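Local coordinates for uncharacterized protein Rv2277c (Mycobacterium tuberculosis, PDB 5VUG) that is of unknown function but folds as a glycerophosphodiester phosphodiesterase domain of the TIM-barrel type and is probably a phosphoric diester hydrolase, at residues Val46-Asp51 / Gln132-Ala137; Val53-Arg58 / Thr104-Leu109. All coordinates share one frame; numbering follows the deposited sequence. Where two conformers were deposited one is given.

How the interactions relate
Both contacts lie in one part of the TIM barrel, their centres about 11 Å apart. Along the chain the order is 46-51, 53-58, 104-109 and 132-137, so both segments of interaction 2 fall between the two segments of interaction 1. They share one sheet. Strand 41-48 supplies a segment to interaction 1, and its antiparallel neighbour, strand 54-56, supplies one to interaction 2. Gln47 O and Val55 N, 2.8 Å apart, probably join the two strands by a hydrogen bond. Pro54 of interaction 2 also touches Ala137 of interaction 1. The end of a barrel strand is thus packed by helix 134-145, while the added strand 54-56 meets the lead-in to helix 109-114.

Interaction 1 of 2, residues Val46-Asp51 / Gln132-Ala137; sequences VQVSSD and QPLVSA
Leu134, in the first turn of helix 134-145, lies against the end of strand 41-48. Its CB starts beside Val48, with CG1 of the valine 4.0 Å from Leu134 CB. The first torsion places CG anti to the backbone N (chi1 174°), and the two methyls reach the strand backbone. Leu134 CD1 meets the backbone between Gln47 and Val48, 3.6 Å from Gln47 C. The same Leu134 CD1 is 3.8 Å from Val48 CB. Leu134 CD2 turns back along the strand and rests 3.7 Å from Val46 O. The Val48 and Leu134 side chains run antiparallel alongside each other. Val48 divides its branches between neighbours. Val48 CG2 reaches Ala137 CB, one turn along the helix, at 4.1 Å, while CG1 faces Leu134 and, more loosely, the ring of Pro133. Pro133 is the N-cap residue and follows a cis peptide bond. Pro133 O accepts the bond from Ala137 N at 2.9 Å, which holds the first turn. This is the packing of a TIM barrel, where an outer helix covers a strand of the sheet. Pro54 and Leu56 of strand 54-56 continue the apolar surface beside Val46. No hydrogen bond crosses between the segments, and Leu134 N is buried with no partner in the model. Between these two segments the contact is apolar, so it depends on close fit and not on directed bonds.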
loop_
_atom_site.group_PDB
_atom_site.type_symbol
_atom_site.label_atom_id
_atom_site.label_comp_id
_atom_site.label_asym_id
_atom_site.label_seq_id
_atom_site.Cartn_x
_atom_site.Cartn_y
_atom_site.Cartn_z
ATOM N N VAL A 46 13.595 -26.040 0.476
ATOM C CA VAL A 46 13.436 -27.430 0.048
ATOM C C VAL A 46 12.910 -27.488 -1.386
ATOM O O VAL A 46 11.949 -26.789 -1.738
ATOM C CB VAL A 46 12.521 -28.218 1.004
ATOM C CG1 VAL A 46 12.594 -29.706 0.687
ATOM C CG2 VAL A 46 12.910 -27.939 2.464
ATOM N N GLN A 47 13.557 -28.310 -2.212
ATOM C CA GLN A 47 13.100 -28.667 -3.556
ATOM C C GLN A 47 13.171 -30.187 -3.678
ATOM O O GLN A 47 13.588 -30.875 -2.745
ATOM C CB GLN A 47 13.889 -27.915 -4.646
ATOM C CG GLN A 47 13.729 -26.389 -4.545
ATOM C CD GLN A 47 14.309 -25.659 -5.743
ATOM O OE1 GLN A 47 13.923 -25.923 -6.883
ATOM N NE2 GLN A 47 15.232 -24.735 -5.493
ATOM N N VAL A 48 12.725 -30.743 -4.799
ATOM C CA VAL A 48 12.668 -32.193 -4.949
ATOM C C VAL A 48 13.413 -32.637 -6.207
ATOM O O VAL A 48 13.315 -32.006 -7.270
ATOM C CB VAL A 48 11.218 -32.737 -4.884
ATOM C CG1 VAL A 48 10.352 -32.218 -6.050
ATOM C CG2 VAL A 48 11.212 -34.257 -4.837
ATOM N N SER A 49 14.177 -33.717 -6.078
ATOM C CA SER A 49 14.904 -34.290 -7.200
ATOM C C SER A 49 13.937 -34.892 -8.225
ATOM O O SER A 49 12.745 -35.104 -7.958
ATOM C CB SER A 49 15.826 -35.399 -6.698
ATOM O OG SER A 49 15.065 -36.528 -6.283
ATOM N N SER A 50 14.472 -35.201 -9.413
ATOM C CA SER A 50 13.649 -35.855 -10.429
ATOM C C SER A 50 13.099 -37.187 -9.937
ATOM O O SER A 50 12.014 -37.602 -10.367
ATOM C CB SER A 50 14.448 -36.070 -11.715
ATOM O OG SER A 50 15.431 -37.079 -11.539
ATOM N N ASP A 51 13.823 -37.875 -9.045
ATOM C CA ASP A 51 13.368 -39.151 -8.504
ATOM C C ASP A 51 12.746 -39.027 -7.112
ATOM O O ASP A 51 12.739 -40.000 -6.344
ATOM C CB ASP A 51 14.444 -40.244 -8.596
ATOM C CG ASP A 51 15.767 -39.854 -7.958
ATOM O OD1 ASP A 51 15.948 -38.685 -7.567
ATOM O OD2 ASP A 51 16.637 -40.748 -7.853
ATOM N N GLN A 132 3.107 -30.106 -6.436
ATOM C CA GLN A 132 3.255 -31.554 -6.518
ATOM C C GLN A 132 4.354 -31.904 -7.520
ATOM O O GLN A 132 4.429 -31.298 -8.589
ATOM C CB GLN A 132 1.925 -32.203 -6.929
ATOM C CG GLN A 132 1.405 -31.805 -8.318
ATOM C CD GLN A 132 0.985 -30.347 -8.407
ATOM O OE1 GLN A 132 -0.024 -29.945 -7.830
ATOM N NE2 GLN A 132 1.771 -29.545 -9.117
ATOM N N PRO A 133 5.200 -32.897 -7.191
ATOM C CA PRO A 133 5.159 -33.763 -6.003
ATOM C C PRO A 133 5.956 -33.315 -4.776
ATOM O O PRO A 133 6.078 -34.123 -3.840
ATOM C CB PRO A 133 5.766 -35.061 -6.533
ATOM C CG PRO A 133 6.814 -34.580 -7.480
ATOM C CD PRO A 133 6.204 -33.371 -8.164
ATOM N N LEU A 134 6.481 -32.088 -4.776
ATOM C CA LEU A 134 7.293 -31.614 -3.652
ATOM C C LEU A 134 6.572 -31.774 -2.312
ATOM O O LEU A 134 7.147 -32.281 -1.347
ATOM C CB LEU A 134 7.707 -30.151 -3.870
ATOM C CG LEU A 134 8.450 -29.481 -2.711
ATOM C CD1 LEU A 134 9.769 -30.194 -2.461
ATOM C CD2 LEU A 134 8.690 -27.984 -2.979
ATOM N N VAL A 135 5.309 -31.342 -2.233
ATOM C CA VAL A 135 4.608 -31.331 -0.947
ATOM C C VAL A 135 4.444 -32.750 -0.410
ATOM O O VAL A 135 4.724 -33.022 0.765
ATOM C CB VAL A 135 3.272 -30.572 -1.058
ATOM C CG1 VAL A 135 2.388 -30.836 0.146
ATOM C CG2 VAL A 135 3.523 -29.054 -1.200
ATOM N N SER A 136 4.013 -33.682 -1.266
ATOM C CA SER A 136 3.881 -35.075 -0.840
ATOM C C SER A 136 5.231 -35.676 -0.450
ATOM O O SER A 136 5.334 -36.402 0.551
ATOM C CB SER A 136 3.236 -35.906 -1.951
ATOM O OG SER A 136 3.113 -37.267 -1.555
ATOM N N ALA A 137 6.268 -35.410 -1.245
ATOM C CA ALA A 137 7.586 -35.952 -0.937
ATOM C C ALA A 137 8.088 -35.439 0.406
ATOM O O ALA A 137 8.673 -36.198 1.195
ATOM C CB ALA A 137 8.568 -35.617 -2.065
#

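Interaction 2 of 2, residues Val53-Arg58 / Thr104-Leu109; sequences VPVLYR and TPIPTL
Leu109 and Leu56 meet through different first torsions. In Leu109 CG stands anti to the backbone N (chi1 174°), which carries the branch toward Leu56 and brings Leu109 CD1 to 4.1 Å from Leu56 CD2. In Leu56 CG stands anti to the carbonyl carbon (chi1 -57°), which sets it against Pro107. The two leucines lie roughly perpendicular. CB and CG of Leu56 meet the CG corner of Pro107, where Pro107 CG is 3.9 Å from Leu56 CB. Leu109 CB also packs on Pro54 CB at 3.8 Å. Between these groups the backbones join in a single beta bridge, Val55 with Thr108. Two hydrogen bonds flank it. Leu109 N gives one to Pro54 O at 2.9 Å, and Leu56 N gives the other to Pro107 O at 3.0 Å. The bridge ties strand 54-56, an added neighbour of barrel strand 41-48, to the loop leading into helix 109-114. Thr108 is the N-cap of that helix, and its side chain caps a backbone N there. Gln111 OE1 accepts from Thr108 N in return, consistent with a capping box. The methyl of Thr108 turns the other way, so that Thr108 CG2 touches Val53 CG1 at 3.9 Å. At the other end Ile106 CG2 packs on Val55 CB at 3.8 Å. Ile106 CD1 approaches the Tyr57 ring obliquely, while the hydroxyl of that ring is hydrogen-bonded to the backbone atoms Asp61 O and Leu65 N.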
loop_
_atom_site.group_PDB
_atom_site.type_symbol
_atom_site.label_atom_id
_atom_site.label_comp_id
_atom_site.label_asym_id
_atom_site.label_seq_id
_atom_site.Cartn_x
_atom_site.Cartn_y
_atom_site.Cartn_z
ATOM N N VAL A 53 13.180 -37.215 -4.174
ATOM C CA VAL A 53 13.828 -37.059 -2.875
ATOM C C VAL A 53 13.943 -35.569 -2.570
ATOM O O VAL A 53 14.595 -34.834 -3.327
ATOM C CB VAL A 53 15.203 -37.740 -2.829
ATOM C CG1 VAL A 53 15.837 -37.539 -1.450
ATOM C CG2 VAL A 53 15.075 -39.210 -3.172
ATOM N N PRO A 54 13.346 -35.080 -1.484
ATOM C CA PRO A 54 13.538 -33.671 -1.117
ATOM C C PRO A 54 15.001 -33.404 -0.790
ATOM O O PRO A 54 15.656 -34.189 -0.094
ATOM C CB PRO A 54 12.643 -33.498 0.120
ATOM C CG PRO A 54 11.588 -34.571 -0.044
ATOM C CD PRO A 54 12.334 -35.745 -0.645
ATOM N N VAL A 55 15.512 -32.290 -1.324
ATOM C CA VAL A 55 16.875 -31.815 -1.095
ATOM C C VAL A 55 16.797 -30.339 -0.705
ATOM O O VAL A 55 15.768 -29.681 -0.872
ATOM C CB VAL A 55 17.793 -32.009 -2.331
ATOM C CG1 VAL A 55 17.905 -33.490 -2.710
ATOM C CG2 VAL A 55 17.303 -31.177 -3.527
ATOM N N LEU A 56 17.896 -29.814 -0.165
ATOM C CA LEU A 56 17.955 -28.405 0.224
ATOM C C LEU A 56 18.598 -27.604 -0.901
ATOM O O LEU A 56 19.750 -27.856 -1.267
ATOM C CB LEU A 56 18.743 -28.198 1.518
ATOM C CG LEU A 56 18.269 -28.948 2.763
ATOM C CD1 LEU A 56 18.960 -28.359 3.989
ATOM C CD2 LEU A 56 16.736 -28.878 2.908
ATOM N N TYR A 57 17.849 -26.647 -1.450
ATOM C CA TYR A 57 18.356 -25.768 -2.498
ATOM C C TYR A 57 17.363 -24.630 -2.682
ATOM O O TYR A 57 16.154 -24.869 -2.757
ATOM C CB TYR A 57 18.603 -26.513 -3.825
ATOM C CG TYR A 57 19.428 -25.672 -4.765
ATOM C CD1 TYR A 57 20.779 -25.437 -4.505
ATOM C CD2 TYR A 57 18.858 -25.069 -5.877
ATOM C CE1 TYR A 57 21.543 -24.649 -5.345
ATOM C CE2 TYR A 57 19.622 -24.268 -6.722
ATOM C CZ TYR A 57 20.965 -24.061 -6.436
ATOM O OH TYR A 57 21.759 -23.259 -7.223
ATOM N N ARG A 58 17.854 -23.393 -2.705
ATOM C CA ARG A 58 16.979 -22.220 -2.785
ATOM C C ARG A 58 16.778 -21.673 -4.205
ATOM O O ARG A 58 15.631 -21.421 -4.604
ATOM C CB ARG A 58 17.439 -21.135 -1.801
ATOM C CG ARG A 58 16.693 -19.816 -1.873
ATOM C CD ARG A 58 17.409 -18.756 -2.684
ATOM N NE ARG A 58 18.815 -18.549 -2.319
ATOM C CZ ARG A 58 19.618 -17.739 -3.008
ATOM N NH1 ARG A 58 19.133 -17.081 -4.054
ATOM N NH2 ARG A 58 20.888 -17.586 -2.669
ATOM N N THR A 104 31.004 -28.522 -0.155
ATOM C CA THR A 104 29.824 -28.675 0.689
ATOM C C THR A 104 28.685 -29.111 -0.228
ATOM O O THR A 104 28.077 -28.267 -0.907
ATOM C CB THR A 104 29.483 -27.347 1.380
ATOM O OG1 THR A 104 29.362 -26.307 0.397
ATOM C CG2 THR A 104 30.568 -26.950 2.379
ATOM N N PRO A 105 28.374 -30.405 -0.309
ATOM C CA PRO A 105 27.417 -30.876 -1.318
ATOM C C PRO A 105 25.983 -30.498 -0.980
ATOM O O PRO A 105 25.648 -30.149 0.151
ATOM C CB PRO A 105 27.590 -32.400 -1.295
ATOM C CG PRO A 105 28.172 -32.706 0.036
ATOM C CD PRO A 105 28.994 -31.511 0.437
ATOM N N ILE A 106 25.120 -30.600 -1.986
ATOM C CA ILE A 106 23.677 -30.512 -1.737
ATOM C C ILE A 106 23.261 -31.660 -0.827
ATOM O O ILE A 106 23.483 -32.829 -1.177
ATOM C CB ILE A 106 22.869 -30.563 -3.041
ATOM C CG1 ILE A 106 23.157 -29.344 -3.923
ATOM C CG2 ILE A 106 21.368 -30.703 -2.734
ATOM C CD1 ILE A 106 22.481 -29.424 -5.293
ATOM N N PRO A 107 22.624 -31.383 0.322
ATOM C CA PRO A 107 22.145 -32.464 1.192
ATOM C C PRO A 107 20.683 -32.808 0.947
ATOM O O PRO A 107 19.910 -31.974 0.465
ATOM C CB PRO A 107 22.302 -31.851 2.585
ATOM C CG PRO A 107 21.938 -30.363 2.338
ATOM C CD PRO A 107 22.426 -30.048 0.932
ATOM N N THR A 108 20.278 -34.020 1.306
ATOM C CA THR A 108 18.855 -34.309 1.311
ATOM C C THR A 108 18.214 -33.656 2.533
ATOM O O THR A 108 18.885 -33.344 3.526
ATOM C CB THR A 108 18.594 -35.817 1.378
ATOM O OG1 THR A 108 19.124 -36.357 2.605
ATOM C CG2 THR A 108 19.196 -36.541 0.176
ATOM N N LEU A 109 16.895 -33.443 2.450
ATOM C CA LEU A 109 16.161 -32.978 3.623
ATOM C C LEU A 109 16.349 -33.944 4.784
ATOM O O LEU A 109 16.510 -33.524 5.937
ATOM C CB LEU A 109 14.680 -32.813 3.288
ATOM C CG LEU A 109 13.762 -32.476 4.473
ATOM C CD1 LEU A 109 14.113 -31.129 5.098
ATOM C CD2 LEU A 109 12.313 -32.492 4.007
#